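Local coordinates for cutinase-like protein (Cryptococcus sp., PDB 2CZQ), which adopts the alpha/beta hydrolase fold and, as a cutinase-like enzyme, probably hydrolyses carboxylic esters, at residues A90-L95 against V111-N116; D118-L123 against Q146-S151. One frame throughout, in Å; residues are numbered along the deposited sequence.

Contact 1: residues A90-L95 against V111-N116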
loop_
_atom_site.group_PDB
_atom_site.type_symbol
_atom_site.label_atom_id
_atom_site.label_comp_id
_atom_site.label_asym_id
_atom_site.label_seq_id
_atom_site.Cartn_x
_atom_site.Cartn_y
_atom_site.Cartn_z
ATOM N N ALA A 90 7.512 1.115 4.879
ATOM C CA ALA A 90 8.107 -0.215 4.726
ATOM C C ALA A 90 7.874 -0.776 3.323
ATOM O O ALA A 90 8.744 -1.448 2.755
ATOM C CB ALA A 90 7.563 -1.169 5.769
ATOM N N THR A 91 6.699 -0.494 2.770
ATOM C CA THR A 91 6.349 -0.936 1.424
ATOM C C THR A 91 7.171 -0.204 0.366
ATOM O O THR A 91 7.701 -0.827 -0.556
ATOM C CB THR A 91 4.847 -0.738 1.182
ATOM O OG1 THR A 91 4.098 -1.510 2.133
ATOM C CG2 THR A 91 4.435 -1.300 -0.171
ATOM N N VAL A 92 7.280 1.119 0.499
ATOM C CA VAL A 92 8.098 1.916 -0.409
ATOM C C VAL A 92 9.530 1.378 -0.461
ATOM O O VAL A 92 10.100 1.212 -1.540
ATOM C CB VAL A 92 8.080 3.403 0.005
ATOM C CG1 VAL A 92 9.151 4.191 -0.736
ATOM C CG2 VAL A 92 6.700 4.002 -0.233
ATOM N N VAL A 93 10.100 1.096 0.704
ATOM C CA VAL A 93 11.465 0.592 0.755
ATOM C C VAL A 93 11.559 -0.802 0.131
ATOM O O VAL A 93 12.550 -1.118 -0.532
ATOM C CB VAL A 93 12.038 0.676 2.186
ATOM C CG1 VAL A 93 13.443 0.082 2.262
ATOM C CG2 VAL A 93 12.061 2.135 2.635
ATOM N N ALA A 94 10.514 -1.617 0.287
ATOM C CA ALA A 94 10.458 -2.890 -0.433
ATOM C C ALA A 94 10.534 -2.675 -1.943
ATOM O O ALA A 94 11.252 -3.396 -2.634
ATOM C CB ALA A 94 9.208 -3.689 -0.064
ATOM N N LEU A 95 9.815 -1.682 -2.463
ATOM C CA LEU A 95 9.862 -1.403 -3.900
ATOM C C LEU A 95 11.272 -1.026 -4.332
ATOM O O LEU A 95 11.756 -1.463 -5.382
ATOM C CB LEU A 95 8.903 -0.283 -4.292
ATOM C CG LEU A 95 7.454 -0.365 -3.808
ATOM C CD1 LEU A 95 6.639 0.751 -4.436
ATOM C CD2 LEU A 95 6.822 -1.727 -4.095
ATOM N N VAL A 111 0.273 -1.442 -5.992
ATOM C CA VAL A 111 0.736 -0.984 -4.691
ATOM C C VAL A 111 -0.230 0.110 -4.248
ATOM O O VAL A 111 -0.482 1.061 -4.999
ATOM C CB VAL A 111 2.171 -0.427 -4.767
ATOM C CG1 VAL A 111 2.621 0.080 -3.406
ATOM C CG2 VAL A 111 3.134 -1.488 -5.285
ATOM N N PHE A 112 -0.788 -0.042 -3.050
ATOM C CA PHE A 112 -1.777 0.883 -2.534
ATOM C C PHE A 112 -1.316 1.384 -1.177
ATOM O O PHE A 112 -1.174 0.604 -0.234
ATOM C CB PHE A 112 -3.133 0.186 -2.426
ATOM C CG PHE A 112 -4.229 1.087 -1.949
ATOM C CD1 PHE A 112 -4.917 1.910 -2.835
ATOM C CD2 PHE A 112 -4.566 1.128 -0.599
ATOM C CE1 PHE A 112 -5.918 2.755 -2.379
ATOM C CE2 PHE A 112 -5.564 1.967 -0.138
ATOM C CZ PHE A 112 -6.241 2.779 -1.026
ATOM N N LEU A 113 -1.067 2.686 -1.096
ATOM C CA LEU A 113 -0.507 3.305 0.102
ATOM C C LEU A 113 -1.462 4.335 0.662
ATOM O O LEU A 113 -2.121 5.044 -0.101
ATOM C CB LEU A 113 0.828 3.987 -0.220
ATOM C CG LEU A 113 1.867 3.138 -0.958
ATOM C CD1 LEU A 113 3.042 3.982 -1.398
ATOM C CD2 LEU A 113 2.334 1.965 -0.105
ATOM N N ILE A 114 -1.540 4.411 1.990
ATOM C CA ILE A 114 -2.299 5.456 2.669
ATOM C C ILE A 114 -1.456 6.073 3.768
ATOM O O ILE A 114 -0.730 5.376 4.484
ATOM C CB ILE A 114 -3.645 4.936 3.251
ATOM C CG1 ILE A 114 -3.476 3.558 3.904
ATOM C CG2 ILE A 114 -4.715 4.910 2.170
ATOM C CD1 ILE A 114 -4.656 3.130 4.758
ATOM N N GLY A 115 -1.541 7.392 3.899
ATOM C CA GLY A 115 -0.801 8.081 4.945
ATOM C C GLY A 115 0.699 7.834 4.878
ATOM O O GLY A 115 1.343 7.538 5.884
ATOM N N ASN A 116 1.258 7.972 3.681
ATOM C CA ASN A 116 2.634 7.573 3.402
ATOM C C ASN A 116 3.662 8.600 3.872
ATOM O O ASN A 116 3.714 9.697 3.324
ATOM C CB ASN A 116 2.761 7.379 1.889
ATOM C CG ASN A 116 4.125 6.907 1.461
ATOM O OD1 ASN A 116 4.939 6.448 2.271
ATOM N ND2 ASN A 116 4.387 7.007 0.160
#
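The carboxamide of Asn116, against which Val92 of helix 86-98 packs, is held at both ends: ND2 donates to Asp159 OD2, and OD1 accepts the backbone N-H of Asp118, which fixes the rotation of the amide. The methyl CG2 of Val92 meets the group almost evenly, 3.8 Å from Asn116 ND2 and 3.9 Å from its OD1, the two side chains crossing at about a right angle. The same methyl reaches the strand beyond it, with Val92 CG2 3.8 Å from Leu113 CD1, again nearly at right angles. Leu113 gives CD1 to Val92 and CD2 to Thr91, its CD2 lying 3.9 Å from Thr91 CG2. Thr91 divides its work: OG1 sits beside its own backbone N and bonds back to Gly87 O one helical turn earlier, whereas CG2 stands opposite that N (chi1 of -60° for OG1) and faces the sheet. There the methyl slides past Leu113 and also past Val111, with Thr91 CG2 4.0 Å from Val111 CG1. Val111 spends its second methyl on the next turn of the helix, where Leu95 CD2 lies 3.9 Å from Val111 CG2, the two side chains meeting tip to tip. No hydrogen bond joins the two segments; all six touching residues are buried, and the axes of helix segment 90-95 and strand segment 111-114 approach to 9.9 Å at 146°. Leu81 of strand 78-84 also touches Thr91 and Leu95, and Phe112 points to the opposite face of the sheet. Strand 78-84, helix 86-98 and the adjacent parallel strand 108-114 form a beta-alpha-beta crossover of the alpha/beta hydrolase fold, its helix starting beside what is probably the nucleophile elbow, whose residues Thr91 touches.

Contact 2: residues D118-L123 against Q146-S151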
loop_
_atom_site.group_PDB
_atom_site.type_symbol
_atom_site.label_atom_id
_atom_site.label_comp_id
_atom_site.label_asym_id
_atom_site.label_seq_id
_atom_site.Cartn_x
_atom_site.Cartn_y
_atom_site.Cartn_z
ATOM N N ASP A 118 6.594 8.636 3.102
ATOM C CA ASP A 118 7.488 8.810 1.960
ATOM C C ASP A 118 6.799 9.447 0.758
ATOM O O ASP A 118 7.305 9.376 -0.361
ATOM C CB ASP A 118 8.085 7.466 1.550
ATOM C CG ASP A 118 8.902 6.839 2.638
ATOM O OD1 ASP A 118 9.315 7.576 3.572
ATOM O OD2 ASP A 118 9.171 5.620 2.616
ATOM N N HIS A 119 5.649 10.067 0.987
ATOM C CA HIS A 119 4.897 10.721 -0.072
ATOM C C HIS A 119 5.782 11.761 -0.769
ATOM O O HIS A 119 6.439 12.565 -0.110
ATOM C CB HIS A 119 3.650 11.337 0.556
ATOM C CG HIS A 119 2.689 11.918 -0.423
ATOM N ND1 HIS A 119 1.536 11.288 -0.837
ATOM C CD2 HIS A 119 2.710 13.115 -1.049
ATOM C CE1 HIS A 119 0.892 12.083 -1.679
ATOM N NE2 HIS A 119 1.586 13.194 -1.823
ATOM N N LYS A 120 5.801 11.725 -2.100
ATOM C CA LYS A 120 6.687 12.582 -2.879
ATOM C C LYS A 120 5.896 13.496 -3.794
ATOM O O LYS A 120 5.126 13.029 -4.630
ATOM C CB LYS A 120 7.661 11.746 -3.712
ATOM C CG LYS A 120 8.511 12.593 -4.660
ATOM C CD LYS A 120 9.494 11.771 -5.468
ATOM C CE LYS A 120 10.032 12.546 -6.658
ATOM N NZ LYS A 120 10.917 13.662 -6.238
ATOM N N SER A 121 6.127 14.797 -3.645
ATOM C CA SER A 121 5.417 15.800 -4.414
ATOM C C SER A 121 5.537 15.557 -5.910
ATOM O O SER A 121 6.638 15.370 -6.433
ATOM C CB SER A 121 5.956 17.183 -4.070
ATOM O OG SER A 121 5.242 18.176 -4.780
ATOM N N GLY A 122 4.391 15.556 -6.584
ATOM C CA GLY A 122 4.352 15.517 -8.033
ATOM C C GLY A 122 4.165 14.154 -8.671
ATOM O O GLY A 122 3.891 14.085 -9.862
ATOM N N LEU A 123 4.307 13.064 -7.922
ATOM C CA LEU A 123 4.131 11.751 -8.541
ATOM C C LEU A 123 2.680 11.551 -8.945
ATOM O O LEU A 123 1.769 11.867 -8.178
ATOM C CB LEU A 123 4.575 10.633 -7.606
ATOM C CG LEU A 123 6.049 10.593 -7.207
ATOM C CD1 LEU A 123 6.328 9.326 -6.421
ATOM C CD2 LEU A 123 6.973 10.691 -8.420
ATOM N N GLN A 146 14.259 8.916 3.344
ATOM C CA GLN A 146 13.887 7.530 3.074
ATOM C C GLN A 146 13.630 7.270 1.589
ATOM O O GLN A 146 13.640 6.118 1.143
ATOM C CB GLN A 146 12.668 7.164 3.920
ATOM C CG GLN A 146 12.334 5.683 4.013
ATOM C CD GLN A 146 11.427 5.375 5.189
ATOM O OE1 GLN A 146 11.558 4.325 5.828
ATOM N NE2 GLN A 146 10.516 6.283 5.488
ATOM N N GLY A 147 13.422 8.337 0.824
ATOM C CA GLY A 147 13.132 8.208 -0.586
ATOM C C GLY A 147 11.668 7.949 -0.855
ATOM O O GLY A 147 10.823 8.029 0.040
ATOM N N SER A 148 11.386 7.622 -2.108
ATOM C CA SER A 148 10.032 7.633 -2.635
ATOM C C SER A 148 9.723 6.353 -3.404
ATOM O O SER A 148 10.594 5.504 -3.609
ATOM C CB SER A 148 9.881 8.831 -3.572
ATOM O OG SER A 148 10.825 8.753 -4.625
ATOM N N VAL A 149 8.467 6.222 -3.822
ATOM C CA VAL A 149 8.086 5.200 -4.787
ATOM C C VAL A 149 8.974 5.384 -6.022
ATOM O O VAL A 149 8.989 6.471 -6.601
ATOM C CB VAL A 149 6.600 5.361 -5.192
ATOM C CG1 VAL A 149 6.231 4.413 -6.328
ATOM C CG2 VAL A 149 5.681 5.148 -3.996
ATOM N N PRO A 150 9.738 4.365 -6.424
ATOM C CA PRO A 150 10.587 4.516 -7.616
ATOM C C PRO A 150 9.770 4.779 -8.875
ATOM O O PRO A 150 8.644 4.300 -9.007
ATOM C CB PRO A 150 11.314 3.173 -7.712
ATOM C CG PRO A 150 11.238 2.608 -6.333
ATOM C CD PRO A 150 9.898 3.040 -5.793
ATOM N N SER A 151 10.349 5.538 -9.799
ATOM C CA SER A 151 9.660 5.912 -11.032
ATOM C C SER A 151 9.040 4.718 -11.763
ATOM O O SER A 151 7.928 4.813 -12.273
ATOM C CB SER A 151 10.577 6.718 -11.956
ATOM O OG SER A 151 11.669 5.938 -12.394
HETATM O O HOH W 1 6.643 8.214 -2.812
#
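Gln146, at the end of helix 143-146, donates NE2 to Asp118 OD1 at 2.6 Å, a short but bent bond (131° at the hydrogen). The acceptor uses its syn lone pair and lies 32° out of the amide plane; amide and carboxylate planes are 72° apart. CG of Gln146 is anti to its backbone N (chi1 -166°), and the extended chain beyond it carries the amide across the carboxylate. Gly147, leaving the helix with positive phi, turns its carbonyl onto the Asp118 side chain: Gly147 O lies 3.2 Å from Asp118 CB, buried and without a hydrogen-bonding partner in the model. Ser148 next presses CB and OG on the aliphatic part of Lys120, Ser148 OG 3.4 Å from Lys120 CD, before the lysine chain leads away; Ser148 O is bonded by Gln96 NE2, which also reaches Gln146 O. At Val149 a water links the two loops, accepting from Val149 N at 2.9 Å and donating to Asp118 O at 2.8 Å. Val149 CB also meets Leu123 CD1 at 4.2 Å, Leu123 closing the type II turn that begins at Lys120. One direct hydrogen bond and one water bridge join the segments; the other contacts are packing. The amide N-H would be expected to favour the charged form of Asp118, though the bent bond probably limits this.

How the contacts relate
The two contacts follow each other along the chain, 90-95 with 111-116 closing before 118-123 meets 146-151, and their centres lie 10 Å apart. Contact 1 sits in the core, about 5 Å from the centre of the chain, where helix 86-98 covers strand 108-114; contact 2 is farther out, at about 13 Å, between the loops that follow that strand and helix 143-146. Helix 86-98 joins them: Val92 CG1 packs 3.5 Å from Ser148 O, and Leu95 CB 3.8 Å from Pro150 CD. One helix of the alpha/beta hydrolase fold thus packs on the parallel sheet and on the loops leading toward strands 126-127 and 157-160.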